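Local coordinates for protein alkaline serine protease AL20 (Nesterenkonia abyssinica, PDB 3CP7) that hydrolyses peptide bonds as a secreted alkaline serine protease with a trypsin-like fold, from an extremophilic bacterium, at residues 6-11 with 109-114; 27-32 with 104-109; 42-47 with 81-86; 90-95 with 205-210; 123-128 with 171-176. One frame throughout, in Å; residues are numbered along the deposited sequence.

Contact 1 (6-11 with 109-114); sequences SPHIGK and VGTASP
Ser113 OG sits 3.2 Å from His8 ND1, and the side-chain amide of Asn26, on strand 19-27, reaches both atoms: its ND2 is hydrogen-bonded to Ser113 OG and its OD1 to His8 ND1. Ser113 OG stands oblique to the imidazole, with His8 CE1 3.4 Å away. The ring owes its direction to chi1 of 46°, which tucks CG between the backbone N and the carbonyl carbon and leads the imidazole out from the turn toward the 109-114 loop. That turn is a type I beta turn from Ser6 to Ile9, closed by Ile9 N to Ser6 O at 3.0 Å. Beside the polar group the contact is apolar. Pro7 CG meets Val109 CG1 at 3.7 Å, the proline ring slanting across the valine branch, while the Thr111 methyl CG2 lies 4.3 Å from His8 CD2, again oblique to the ring. The turn leading into strand 9-16 is thus laid on the loop that follows helix 105-109. Because ND1 meets the amide oxygen of Asn26, the geometry is consistent with a proton on ND1, and the one asparagine probably fixes the orientation of both the ring and the hydroxyl, which belong to two buried residues, His8 and Ser113.

Contact 2 (27-32 with 104-109); sequences IVASAN and TVQQQV
Helix 105-109, in the connection between the two halves of the trypsin-like fold, turns Val105 and Val109 toward Ile27 at the end of strand 19-27. Ile27 CD1 is the atom that touches: it meets Val105 CG2 at 3.9 Å and Val109 CG2 at 3.8 Å, in both cases tip to tip, so one methyl rests against residues a helical turn apart. Thr104 occupies the N-cap position of this helix, its OG1 taking a weak bond from Gln107 N at 3.4 Å, and its CG2 faces the backbone oxygen of Asn32. The other half of the contact is polar and runs through Gln106. With CG anti to the backbone N (chi1 -168°) and the chain extended beyond, its amide reaches the 28-30 backbone, where NE2 comes within 3.2 Å of Ser30 N. Both are donors and no bond forms between them. A water provides the link instead: it donates to Val28 O at 2.8 Å, lies 2.6 Å from Ser30 OG, and accepts a weak bond from Gln106 NE2, also at 2.8 Å. The neighbouring carbonyl of Ala29 is hydrogen-bonded to Tyr211 OH of the C-terminal helix.

Contact 3 (42-47 with 81-86); sequences CLHDGN and EWANRG
The His44 imidazole carries the methyl of Ala83 over one face, with CB 4.0 Å from the ring centroid and 13° off the normal, a CH-pi contact; Gly46 CA lies in plane at its edge. The Trp82 indole has the alpha carbons of Gly46 and Gly86 over one face, both toward the rim, and at its edge the backbone carbonyl of His44. There NE1 donates to His44 O at 3.0 Å in a nearly straight bond (174°). The oxygen stays close to the indole plane, whereas NE1 approaches from well above the carbonyl plane, not on a lone pair. A second bond stiffens the loop: Gly46 N donates to His44 ND1 at 2.9 Å, tilted somewhat from the imidazole plane. Lacking a side chain, Gly46 can press on the helix, its CA making a C-H...O contact with Trp82 O at 3.4 Å. Farther along, Asn47 OD1 approaches Asn84 O to 3.1 Å, but these are two acceptors and no bond joins them. Arg85 has Asp87 as a salt-bridge partner and another in Glu75 of the second subunit. Trp82 also touches His41, the probable catalytic histidine. The acceptor role of ND1 is consistent with an unprotonated nitrogen there, and the indole bond, with glycine over the ring, probably fixes the tilt of Trp82 beside the likely active site.

Contact 4 (90-95 with 205-210); sequences HDYAFA and SGAQQN
Asn210 ND2 is buried against the rims of two aromatic rings, Tyr92 and Phe94, and has no hydrogen-bond partner anywhere in the model. It lies near the plane of each ring, 4.0 Å from Tyr92 CE2 and 3.8 Å from Phe94 CD2. The amide is turned steeply to both, its plane 60° from the tyrosine ring and 68° from the phenylalanine ring, so neither ring stacks on it. A second oddity is Tyr92 OH, which comes within 3.1 Å of Ala207 N at an angle too poor for a hydrogen bond. Its sound partner is His90 ND1 at 2.7 Å, and either atom could be the donor. Gly206 has no side chain, which leaves the hydroxyl room to sit 3.4 Å from Gly206 C. Ala207 CB covers one face of the tyrosine, a CH-pi contact 3.8 Å from the ring centroid, and His90 O lies over the opposite face. Chi1 of 49° turns the Tyr92 ring into this slot. Between His90 and Tyr92, Asp91 centres an inverse gamma turn, and its OD1 is hydrogen-bonded to His41 ND1 and to Ser188, consistent with the aspartate of a Ser-His-Asp triad. The axes of segments 93-95 and 205-210 approach to 9.4 Å and run nearly parallel. Strand 93-97 lies between strands 35-38 and 71-78 of the first barrel, and helix 205-214, the C-terminal helix of the chain, packs against it, with Tyr213 of the second subunit touching Asn210.

Contact 5 (123-128 with 171-176); sequences QYYSAY and GPWFLG
Trp173 pushes its six-membered ring edge into the face of Tyr125: CE3 stands over the centre of the phenol ring, 3.7 Å from Tyr125 CG, and the planes meet at 58°, an edge-to-face pair. Against the five-membered ring of the indole lies the small Ala127, whose CB touches Trp173 CD1 at 3.5 Å; a bulky ring on one strand thus fits over the least bulky position of the other. Leu175 supplies the next bump. Its CD2 touches both Tyr125 CE2 (3.6 Å) and Gln123 CB (3.7 Å), fitting the corner they form, the leucine lying alongside the tyrosine and pointing the same way. On the opposite side of the sheet, with Ser126, Phe174 packs against Tyr128, CD1 to CD1 at 3.7 Å, the rings inclined at 50° and neither stacked nor edge-to-face. Gly171 leaves room for Tyr128 O to come within 3.1 Å of its CA in a C-H...O contact. The backbones are antiparallel: Ser126 and Phe174 form the hydrogen-bonded pair, Ser126 N to Phe174 O at 2.9 Å and Phe174 N to Ser126 O at 2.8 Å, with Gly176 N to Tyr124 O and Tyr128 N to Pro172 O beyond it. These are neighbouring strands of the second sheet of the trypsin-like fold. Trp173 NE1 is hydrogen-bonded to Asn187 on strand 183-191, so the indole also links to the strand on its other side. The backbone bonds define the register, and within it the ring pairs bury apolar surface on both faces of the sheet.

Overall arrangement
Contacts 1 and 2 are neighbours, 8 Å between centres, sharing Val109 and joined by probable bonds His8 O to Ile27 N and Ser113 O to Ala29 N, both 2.8 Å. Contact 1 also touches contact 5, where Ile9 CD1 lies 3.8 Å from Phe174 CE1, tying the first barrel to the second sheet. Contacts 3 and 4, 12 Å apart by centres, meet through Trp82 and His90 and both reach the second subunit. They lie at the probable Ser169-His41-Asp91 triad: contact 4 holds Asp91, Trp82 of contact 3 touches the triad, and Gly171 of contact 5 lies nearby. Contacts 1 and 3, about 25 Å apart by centres, lie on opposite sides of the chain's centre.

Contact 1 (6-11 with 109-114)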
# COMPACT_ATOMS: atom_id res chain seq x y z
N SER A 6 -6.93 28.91 2.66
CA SER A 6 -6.08 27.71 2.73
C SER A 6 -6.68 26.61 1.86
O SER A 6 -7.11 25.57 2.39
CB SER A 6 -5.92 27.25 4.18
OG SER A 6 -7.18 26.98 4.77
N PRO A 7 -6.75 26.81 0.54
CA PRO A 7 -7.48 25.91 -0.35
C PRO A 7 -6.85 24.53 -0.54
O PRO A 7 -7.50 23.65 -1.10
CB PRO A 7 -7.50 26.66 -1.69
CG PRO A 7 -6.29 27.53 -1.63
CD PRO A 7 -6.18 27.96 -0.21
N HIS A 8 -5.62 24.35 -0.07
CA HIS A 8 -5.03 23.02 -0.03
C HIS A 8 -5.75 22.11 0.97
O HIS A 8 -5.74 20.90 0.80
CB HIS A 8 -3.53 23.08 0.28
CG HIS A 8 -3.17 23.99 1.42
ND1 HIS A 8 -3.03 23.54 2.71
CD2 HIS A 8 -2.91 25.32 1.46
CE1 HIS A 8 -2.70 24.55 3.50
NE2 HIS A 8 -2.60 25.64 2.76
N ILE A 9 -6.39 22.70 1.98
CA ILE A 9 -7.18 21.92 2.95
C ILE A 9 -8.59 21.72 2.37
O ILE A 9 -9.16 22.66 1.80
CB ILE A 9 -7.29 22.61 4.33
CG1 ILE A 9 -5.93 23.14 4.79
CG2 ILE A 9 -7.85 21.61 5.35
CD1 ILE A 9 -5.98 23.92 6.10
N GLY A 10 -9.16 20.54 2.53
CA GLY A 10 -10.48 20.29 1.96
C GLY A 10 -11.25 19.23 2.69
O GLY A 10 -10.72 18.56 3.59
N LYS A 11 -12.51 19.07 2.27
CA LYS A 11 -13.43 18.12 2.87
C LYS A 11 -13.43 16.84 2.03
O LYS A 11 -13.23 16.91 0.81
CB LYS A 11 -14.84 18.73 2.94
CG LYS A 11 -15.88 17.87 3.63
CD LYS A 11 -17.20 18.60 3.67
CE LYS A 11 -18.30 17.78 4.31
NZ LYS A 11 -18.21 17.71 5.79
N VAL A 109 -5.21 24.28 -7.80
CA VAL A 109 -5.21 25.11 -6.61
C VAL A 109 -4.01 26.07 -6.60
O VAL A 109 -4.09 27.15 -6.01
CB VAL A 109 -5.28 24.22 -5.33
CG1 VAL A 109 -5.09 25.03 -4.07
CG2 VAL A 109 -6.62 23.51 -5.28
N GLY A 110 -2.92 25.67 -7.24
CA GLY A 110 -1.77 26.56 -7.42
C GLY A 110 -0.78 26.52 -6.27
O GLY A 110 0.21 27.25 -6.26
N THR A 111 -1.03 25.64 -5.30
CA THR A 111 -0.20 25.52 -4.11
C THR A 111 -0.45 24.18 -3.43
O THR A 111 -1.37 23.43 -3.81
CB THR A 111 -0.43 26.70 -3.14
OG1 THR A 111 0.60 26.72 -2.14
CG2 THR A 111 -1.80 26.64 -2.47
N ALA A 112 0.42 23.87 -2.46
CA ALA A 112 0.35 22.64 -1.69
C ALA A 112 1.18 22.84 -0.44
O ALA A 112 2.08 23.69 -0.41
CB ALA A 112 0.91 21.48 -2.49
N SER A 113 0.90 22.05 0.59
CA SER A 113 1.71 22.08 1.80
C SER A 113 2.99 21.27 1.63
O SER A 113 2.96 20.20 1.03
CB SER A 113 0.93 21.45 2.94
OG SER A 113 -0.21 22.21 3.22
N PRO A 114 4.09 21.76 2.23
CA PRO A 114 5.24 20.87 2.38
C PRO A 114 4.86 19.79 3.40
O PRO A 114 3.91 19.97 4.17
CB PRO A 114 6.35 21.77 2.93
CG PRO A 114 5.76 23.12 3.15
CD PRO A 114 4.29 23.07 2.88

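Contact 2 (27-32 with 104-109)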
# COMPACT_ATOMS: atom_id res chain seq x y z
N ILE A 27 -3.87 18.85 0.43
CA ILE A 27 -2.94 18.70 -0.69
C ILE A 27 -1.51 18.90 -0.20
O ILE A 27 -1.17 19.96 0.34
CB ILE A 27 -3.21 19.70 -1.84
CG1 ILE A 27 -4.66 19.61 -2.32
CG2 ILE A 27 -2.24 19.45 -3.00
CD1 ILE A 27 -5.06 20.72 -3.31
N VAL A 28 -0.68 17.88 -0.39
CA VAL A 28 0.74 17.95 -0.06
C VAL A 28 1.56 17.95 -1.34
O VAL A 28 1.17 17.32 -2.33
CB VAL A 28 1.19 16.81 0.90
CG1 VAL A 28 0.60 17.04 2.29
CG2 VAL A 28 0.83 15.41 0.34
N ALA A 29 2.66 18.69 -1.34
CA ALA A 29 3.50 18.80 -2.54
C ALA A 29 3.89 17.41 -3.02
O ALA A 29 4.33 16.60 -2.21
CB ALA A 29 4.73 19.62 -2.24
N SER A 30 3.72 17.14 -4.31
CA SER A 30 4.00 15.81 -4.85
C SER A 30 4.44 15.87 -6.29
O SER A 30 3.96 16.71 -7.06
CB SER A 30 2.74 14.95 -4.77
OG SER A 30 1.71 15.47 -5.58
N ALA A 31 5.32 14.95 -6.68
CA ALA A 31 5.72 14.87 -8.10
C ALA A 31 4.50 14.71 -9.01
O ALA A 31 4.43 15.33 -10.08
CB ALA A 31 6.70 13.73 -8.32
N ASN A 32 3.53 13.89 -8.61
CA ASN A 32 2.37 13.67 -9.47
C ASN A 32 1.33 14.78 -9.43
O ASN A 32 0.35 14.74 -10.18
CB ASN A 32 1.70 12.31 -9.24
CG ASN A 32 1.14 12.14 -7.84
OD1 ASN A 32 0.87 13.11 -7.13
ND2 ASN A 32 0.94 10.88 -7.43
N THR A 104 -4.17 18.81 -12.95
CA THR A 104 -4.03 18.12 -11.67
C THR A 104 -4.50 19.03 -10.52
O THR A 104 -4.58 20.25 -10.66
CB THR A 104 -2.58 17.74 -11.41
OG1 THR A 104 -1.79 18.94 -11.44
CG2 THR A 104 -2.06 16.76 -12.48
N VAL A 105 -4.81 18.43 -9.38
CA VAL A 105 -5.37 19.21 -8.28
C VAL A 105 -4.38 20.27 -7.79
O VAL A 105 -4.78 21.38 -7.41
CB VAL A 105 -5.88 18.31 -7.13
CG1 VAL A 105 -4.73 17.80 -6.23
CG2 VAL A 105 -6.90 19.06 -6.30
N GLN A 106 -3.09 19.94 -7.78
CA GLN A 106 -2.08 20.88 -7.31
C GLN A 106 -1.94 22.05 -8.29
O GLN A 106 -1.72 23.18 -7.87
CB GLN A 106 -0.73 20.18 -7.06
CG GLN A 106 0.28 21.04 -6.30
CD GLN A 106 1.55 20.30 -5.90
OE1 GLN A 106 2.62 20.92 -5.76
NE2 GLN A 106 1.45 19.01 -5.69
N GLN A 107 -2.07 21.77 -9.59
CA GLN A 107 -2.06 22.82 -10.61
C GLN A 107 -3.31 23.69 -10.52
O GLN A 107 -3.24 24.91 -10.69
CB GLN A 107 -1.96 22.18 -12.00
CG GLN A 107 -0.55 21.72 -12.36
CD GLN A 107 0.39 22.88 -12.62
OE1 GLN A 107 1.23 23.21 -11.79
NE2 GLN A 107 0.25 23.51 -13.79
N GLN A 108 -4.46 23.05 -10.27
CA GLN A 108 -5.73 23.75 -10.10
C GLN A 108 -5.66 24.76 -8.96
O GLN A 108 -6.04 25.92 -9.09
CB GLN A 108 -6.84 22.73 -9.82
CG GLN A 108 -8.16 23.36 -9.37
CD GLN A 108 -8.84 24.13 -10.48
OE1 GLN A 108 -8.80 23.73 -11.64
NE2 GLN A 108 -9.49 25.22 -10.12
N VAL A 109 -5.21 24.28 -7.80
CA VAL A 109 -5.21 25.11 -6.61
C VAL A 109 -4.01 26.07 -6.60
O VAL A 109 -4.09 27.15 -6.01
CB VAL A 109 -5.28 24.22 -5.33
CG1 VAL A 109 -5.09 25.03 -4.07
CG2 VAL A 109 -6.62 23.51 -5.28
O HOH W 1 -0.27 17.01 -4.76

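Contact 3 (42-47 with 81-86)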
# COMPACT_ATOMS: atom_id res chain seq x y z
N CYS A 42 -9.97 6.96 6.83
CA CYS A 42 -10.80 7.72 5.89
C CYS A 42 -10.80 7.11 4.49
O CYS A 42 -11.55 7.57 3.62
CB CYS A 42 -10.30 9.16 5.78
SG CYS A 42 -10.50 10.13 7.30
N LEU A 43 -9.98 6.09 4.27
CA LEU A 43 -10.01 5.44 2.95
C LEU A 43 -9.93 3.92 2.98
O LEU A 43 -10.00 3.28 1.92
CB LEU A 43 -8.98 6.05 1.98
CG LEU A 43 -7.52 6.20 2.42
CD1 LEU A 43 -6.86 4.82 2.58
CD2 LEU A 43 -6.77 7.06 1.40
N HIS A 44 -9.83 3.33 4.17
CA HIS A 44 -9.79 1.88 4.30
C HIS A 44 -10.36 1.46 5.65
O HIS A 44 -10.08 2.10 6.67
CB HIS A 44 -8.37 1.35 4.11
CG HIS A 44 -8.30 -0.14 3.97
ND1 HIS A 44 -8.41 -0.99 5.05
CD2 HIS A 44 -8.18 -0.93 2.88
CE1 HIS A 44 -8.34 -2.24 4.63
NE2 HIS A 44 -8.21 -2.24 3.31
N ASP A 45 -11.13 0.37 5.66
CA ASP A 45 -11.82 -0.10 6.87
C ASP A 45 -10.89 -0.50 8.01
O ASP A 45 -11.27 -0.44 9.18
CB ASP A 45 -12.68 -1.34 6.55
CG ASP A 45 -13.83 -1.08 5.59
OD1 ASP A 45 -14.34 0.06 5.49
OD2 ASP A 45 -14.26 -2.06 4.93
N GLY A 46 -9.68 -0.94 7.67
CA GLY A 46 -8.80 -1.57 8.65
C GLY A 46 -8.98 -3.08 8.64
O GLY A 46 -9.47 -3.64 7.66
N ASN A 47 -8.61 -3.72 9.75
CA ASN A 47 -8.48 -5.19 9.78
C ASN A 47 -9.67 -5.95 9.18
O ASN A 47 -10.80 -5.84 9.66
CB ASN A 47 -8.16 -5.68 11.20
CG ASN A 47 -7.59 -7.10 11.21
OD1 ASN A 47 -7.54 -7.78 10.18
ND2 ASN A 47 -7.15 -7.55 12.38
N GLU A 81 0.11 -1.17 8.00
CA GLU A 81 -0.29 -1.55 9.35
C GLU A 81 -1.75 -1.17 9.62
O GLU A 81 -2.45 -1.89 10.33
CB GLU A 81 0.62 -0.90 10.39
CG GLU A 81 2.10 -1.26 10.24
CD GLU A 81 2.88 -0.32 9.31
OE1 GLU A 81 4.14 -0.36 9.37
OE2 GLU A 81 2.26 0.44 8.54
N TRP A 82 -2.19 -0.04 9.07
CA TRP A 82 -3.61 0.29 9.17
C TRP A 82 -4.48 -0.74 8.43
O TRP A 82 -5.41 -1.31 9.00
CB TRP A 82 -3.94 1.72 8.68
CG TRP A 82 -5.40 1.91 8.78
CD1 TRP A 82 -6.33 1.81 7.77
CD2 TRP A 82 -6.13 2.06 9.99
NE1 TRP A 82 -7.60 1.94 8.29
CE2 TRP A 82 -7.51 2.08 9.65
CE3 TRP A 82 -5.76 2.21 11.34
CZ2 TRP A 82 -8.51 2.24 10.62
CZ3 TRP A 82 -6.75 2.38 12.30
CH2 TRP A 82 -8.11 2.38 11.93
N ALA A 83 -4.17 -0.97 7.16
CA ALA A 83 -5.00 -1.87 6.33
C ALA A 83 -5.09 -3.28 6.89
O ALA A 83 -6.14 -3.92 6.81
CB ALA A 83 -4.47 -1.93 4.91
N ASN A 84 -3.98 -3.77 7.43
CA ASN A 84 -3.88 -5.15 7.84
C ASN A 84 -4.34 -5.38 9.28
O ASN A 84 -4.82 -6.46 9.60
CB ASN A 84 -2.47 -5.70 7.60
CG ASN A 84 -2.17 -5.96 6.11
OD1 ASN A 84 -2.37 -7.07 5.63
ND2 ASN A 84 -1.67 -4.94 5.38
N ARG A 85 -4.17 -4.38 10.15
CA ARG A 85 -4.36 -4.60 11.58
C ARG A 85 -5.12 -3.47 12.31
O ARG A 85 -5.39 -3.58 13.51
CB ARG A 85 -2.98 -4.86 12.24
CG ARG A 85 -2.09 -5.90 11.49
CD ARG A 85 -0.75 -6.23 12.16
NE ARG A 85 0.24 -5.16 12.12
CZ ARG A 85 0.38 -4.23 13.06
NH1 ARG A 85 1.32 -3.29 12.96
NH2 ARG A 85 -0.43 -4.24 14.11
N GLY A 86 -5.46 -2.39 11.61
CA GLY A 86 -6.10 -1.23 12.26
C GLY A 86 -5.19 -0.58 13.28
O GLY A 86 -5.66 -0.08 14.31

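Contact 4 (90-95 with 205-210)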
# COMPACT_ATOMS: atom_id res chain seq x y z
N HIS A 90 -0.20 3.92 12.77
CA HIS A 90 -0.03 4.18 11.34
C HIS A 90 -1.34 4.55 10.67
O HIS A 90 -1.56 4.21 9.51
CB HIS A 90 0.66 3.00 10.66
CG HIS A 90 2.00 2.69 11.26
ND1 HIS A 90 3.13 3.39 10.92
CD2 HIS A 90 2.36 1.82 12.23
CE1 HIS A 90 4.15 2.94 11.64
NE2 HIS A 90 3.71 2.00 12.45
N ASP A 91 -2.19 5.29 11.38
CA ASP A 91 -3.45 5.72 10.79
C ASP A 91 -3.24 6.96 9.93
O ASP A 91 -3.76 8.04 10.22
CB ASP A 91 -4.52 6.00 11.85
CG ASP A 91 -5.89 6.28 11.25
OD1 ASP A 91 -6.75 6.85 11.95
OD2 ASP A 91 -6.11 5.92 10.08
N TYR A 92 -2.44 6.81 8.88
CA TYR A 92 -2.23 7.84 7.87
C TYR A 92 -2.31 7.18 6.50
O TYR A 92 -2.18 5.95 6.36
CB TYR A 92 -0.87 8.55 8.05
CG TYR A 92 0.28 7.60 8.21
CD1 TYR A 92 0.85 7.35 9.47
CD2 TYR A 92 0.80 6.90 7.11
CE1 TYR A 92 1.89 6.44 9.62
CE2 TYR A 92 1.84 5.99 7.26
CZ TYR A 92 2.38 5.76 8.52
OH TYR A 92 3.40 4.85 8.68
N ALA A 93 -2.53 8.00 5.48
CA ALA A 93 -2.73 7.50 4.13
C ALA A 93 -2.67 8.65 3.16
O ALA A 93 -2.67 9.81 3.55
CB ALA A 93 -4.07 6.79 4.02
N PHE A 94 -2.63 8.30 1.88
CA PHE A 94 -2.62 9.30 0.82
C PHE A 94 -3.60 8.88 -0.23
O PHE A 94 -3.73 7.68 -0.51
CB PHE A 94 -1.20 9.43 0.24
CG PHE A 94 -0.18 9.83 1.27
CD1 PHE A 94 0.03 11.17 1.55
CD2 PHE A 94 0.50 8.86 2.01
CE1 PHE A 94 0.93 11.56 2.53
CE2 PHE A 94 1.39 9.24 3.00
CZ PHE A 94 1.59 10.59 3.28
N ALA A 95 -4.29 9.84 -0.82
CA ALA A 95 -5.15 9.55 -1.97
C ALA A 95 -4.61 10.30 -3.17
O ALA A 95 -4.31 11.50 -3.09
CB ALA A 95 -6.60 9.95 -1.68
N SER A 205 9.50 7.11 9.39
CA SER A 205 9.98 6.54 8.14
C SER A 205 8.90 5.75 7.39
O SER A 205 8.94 5.65 6.16
CB SER A 205 11.20 5.66 8.37
OG SER A 205 10.94 4.67 9.35
N GLY A 206 7.94 5.19 8.12
CA GLY A 206 6.81 4.52 7.48
C GLY A 206 6.00 5.51 6.66
O GLY A 206 5.73 5.30 5.47
N ALA A 207 5.62 6.61 7.31
CA ALA A 207 4.88 7.66 6.63
C ALA A 207 5.69 8.24 5.47
O ALA A 207 5.14 8.49 4.41
CB ALA A 207 4.46 8.74 7.60
N GLN A 208 7.00 8.43 5.67
CA GLN A 208 7.81 9.02 4.60
C GLN A 208 7.86 8.12 3.37
O GLN A 208 7.70 8.59 2.24
CB GLN A 208 9.22 9.29 5.07
CG GLN A 208 10.04 9.98 3.98
CD GLN A 208 11.29 10.63 4.48
OE1 GLN A 208 11.77 10.31 5.56
NE2 GLN A 208 11.83 11.54 3.68
N GLN A 209 8.08 6.83 3.58
CA GLN A 209 8.15 5.90 2.47
C GLN A 209 6.79 5.68 1.79
O GLN A 209 6.73 5.51 0.58
CB GLN A 209 8.76 4.58 2.92
CG GLN A 209 10.23 4.74 3.27
CD GLN A 209 10.86 3.47 3.76
OE1 GLN A 209 11.66 2.85 3.06
NE2 GLN A 209 10.49 3.06 4.96
N ASN A 210 5.70 5.72 2.56
CA ASN A 210 4.35 5.65 1.99
C ASN A 210 4.10 6.90 1.13
O ASN A 210 3.58 6.80 0.01
CB ASN A 210 3.33 5.54 3.13
CG ASN A 210 1.99 4.90 2.72
OD1 ASN A 210 1.94 3.92 1.94
ND2 ASN A 210 0.92 5.32 3.44

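Contact 5 (123-128 with 171-176)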
# COMPACT_ATOMS: atom_id res chain seq x y z
N GLN A 123 6.18 18.95 19.56
CA GLN A 123 6.14 20.24 18.89
C GLN A 123 4.77 20.90 19.01
O GLN A 123 3.79 20.26 19.37
CB GLN A 123 6.50 20.09 17.41
CG GLN A 123 7.89 19.52 17.15
CD GLN A 123 8.97 20.56 17.25
OE1 GLN A 123 9.46 21.06 16.24
NE2 GLN A 123 9.33 20.91 18.48
N TYR A 124 4.71 22.19 18.68
CA TYR A 124 3.48 22.95 18.63
C TYR A 124 2.84 22.81 17.24
O TYR A 124 3.52 22.93 16.22
CB TYR A 124 3.76 24.43 18.93
CG TYR A 124 2.53 25.30 18.99
CD1 TYR A 124 1.82 25.47 20.17
CD2 TYR A 124 2.07 25.96 17.85
CE1 TYR A 124 0.68 26.28 20.21
CE2 TYR A 124 0.95 26.76 17.89
CZ TYR A 124 0.25 26.91 19.07
OH TYR A 124 -0.86 27.73 19.09
N TYR A 125 1.53 22.57 17.23
CA TYR A 125 0.79 22.33 16.01
C TYR A 125 -0.44 23.20 15.88
O TYR A 125 -1.05 23.61 16.88
CB TYR A 125 0.30 20.88 15.96
CG TYR A 125 1.39 19.86 15.75
CD1 TYR A 125 1.95 19.18 16.83
CD2 TYR A 125 1.87 19.58 14.46
CE1 TYR A 125 2.95 18.24 16.65
CE2 TYR A 125 2.88 18.64 14.27
CZ TYR A 125 3.43 17.97 15.37
OH TYR A 125 4.41 17.04 15.22
N SER A 126 -0.82 23.44 14.63
CA SER A 126 -2.12 23.93 14.25
C SER A 126 -2.78 22.84 13.40
O SER A 126 -2.25 22.46 12.34
CB SER A 126 -1.98 25.21 13.42
OG SER A 126 -1.35 26.21 14.20
N ALA A 127 -3.90 22.31 13.88
CA ALA A 127 -4.61 21.21 13.20
C ALA A 127 -5.93 21.73 12.65
O ALA A 127 -6.58 22.57 13.26
CB ALA A 127 -4.86 20.06 14.16
N TYR A 128 -6.32 21.23 11.48
CA TYR A 128 -7.49 21.73 10.76
C TYR A 128 -8.39 20.60 10.32
O TYR A 128 -7.92 19.48 10.10
CB TYR A 128 -7.05 22.57 9.55
CG TYR A 128 -6.36 23.83 9.99
CD1 TYR A 128 -5.00 23.83 10.30
CD2 TYR A 128 -7.07 25.02 10.13
CE1 TYR A 128 -4.36 24.98 10.75
CE2 TYR A 128 -6.43 26.18 10.57
CZ TYR A 128 -5.09 26.14 10.89
OH TYR A 128 -4.44 27.27 11.32
N GLY A 171 -7.74 15.48 8.63
CA GLY A 171 -7.30 16.88 8.53
C GLY A 171 -5.85 17.04 8.94
O GLY A 171 -5.33 16.26 9.72
N PRO A 172 -5.16 18.04 8.38
CA PRO A 172 -3.73 18.18 8.58
C PRO A 172 -3.33 18.76 9.93
O PRO A 172 -4.03 19.63 10.47
CB PRO A 172 -3.31 19.15 7.47
CG PRO A 172 -4.54 20.00 7.27
CD PRO A 172 -5.70 19.05 7.44
N TRP A 173 -2.21 18.28 10.46
CA TRP A 173 -1.49 18.98 11.53
C TRP A 173 -0.30 19.68 10.90
O TRP A 173 0.55 19.03 10.29
CB TRP A 173 -0.94 17.99 12.55
CG TRP A 173 -1.93 17.34 13.46
CD1 TRP A 173 -3.27 17.12 13.23
CD2 TRP A 173 -1.63 16.76 14.74
NE1 TRP A 173 -3.83 16.48 14.32
CE2 TRP A 173 -2.84 16.23 15.24
CE3 TRP A 173 -0.46 16.65 15.51
CZ2 TRP A 173 -2.91 15.60 16.49
CZ3 TRP A 173 -0.53 16.01 16.74
CH2 TRP A 173 -1.74 15.50 17.22
N PHE A 174 -0.25 20.99 11.05
CA PHE A 174 0.90 21.77 10.57
C PHE A 174 1.78 22.16 11.74
O PHE A 174 1.28 22.59 12.79
CB PHE A 174 0.43 23.04 9.85
CG PHE A 174 -0.45 22.77 8.67
CD1 PHE A 174 -1.77 23.17 8.66
CD2 PHE A 174 0.07 22.12 7.55
CE1 PHE A 174 -2.58 22.93 7.54
CE2 PHE A 174 -0.73 21.86 6.44
CZ PHE A 174 -2.05 22.27 6.43
N LEU A 175 3.08 22.00 11.56
CA LEU A 175 4.04 22.53 12.52
C LEU A 175 3.87 24.05 12.62
O LEU A 175 3.78 24.73 11.60
CB LEU A 175 5.46 22.16 12.12
CG LEU A 175 5.76 20.67 12.32
CD1 LEU A 175 6.95 20.21 11.49
CD2 LEU A 175 5.97 20.37 13.79
N GLY A 176 3.82 24.56 13.85
CA GLY A 176 3.76 26.00 14.08
C GLY A 176 2.37 26.59 14.07
O GLY A 176 1.38 25.88 14.24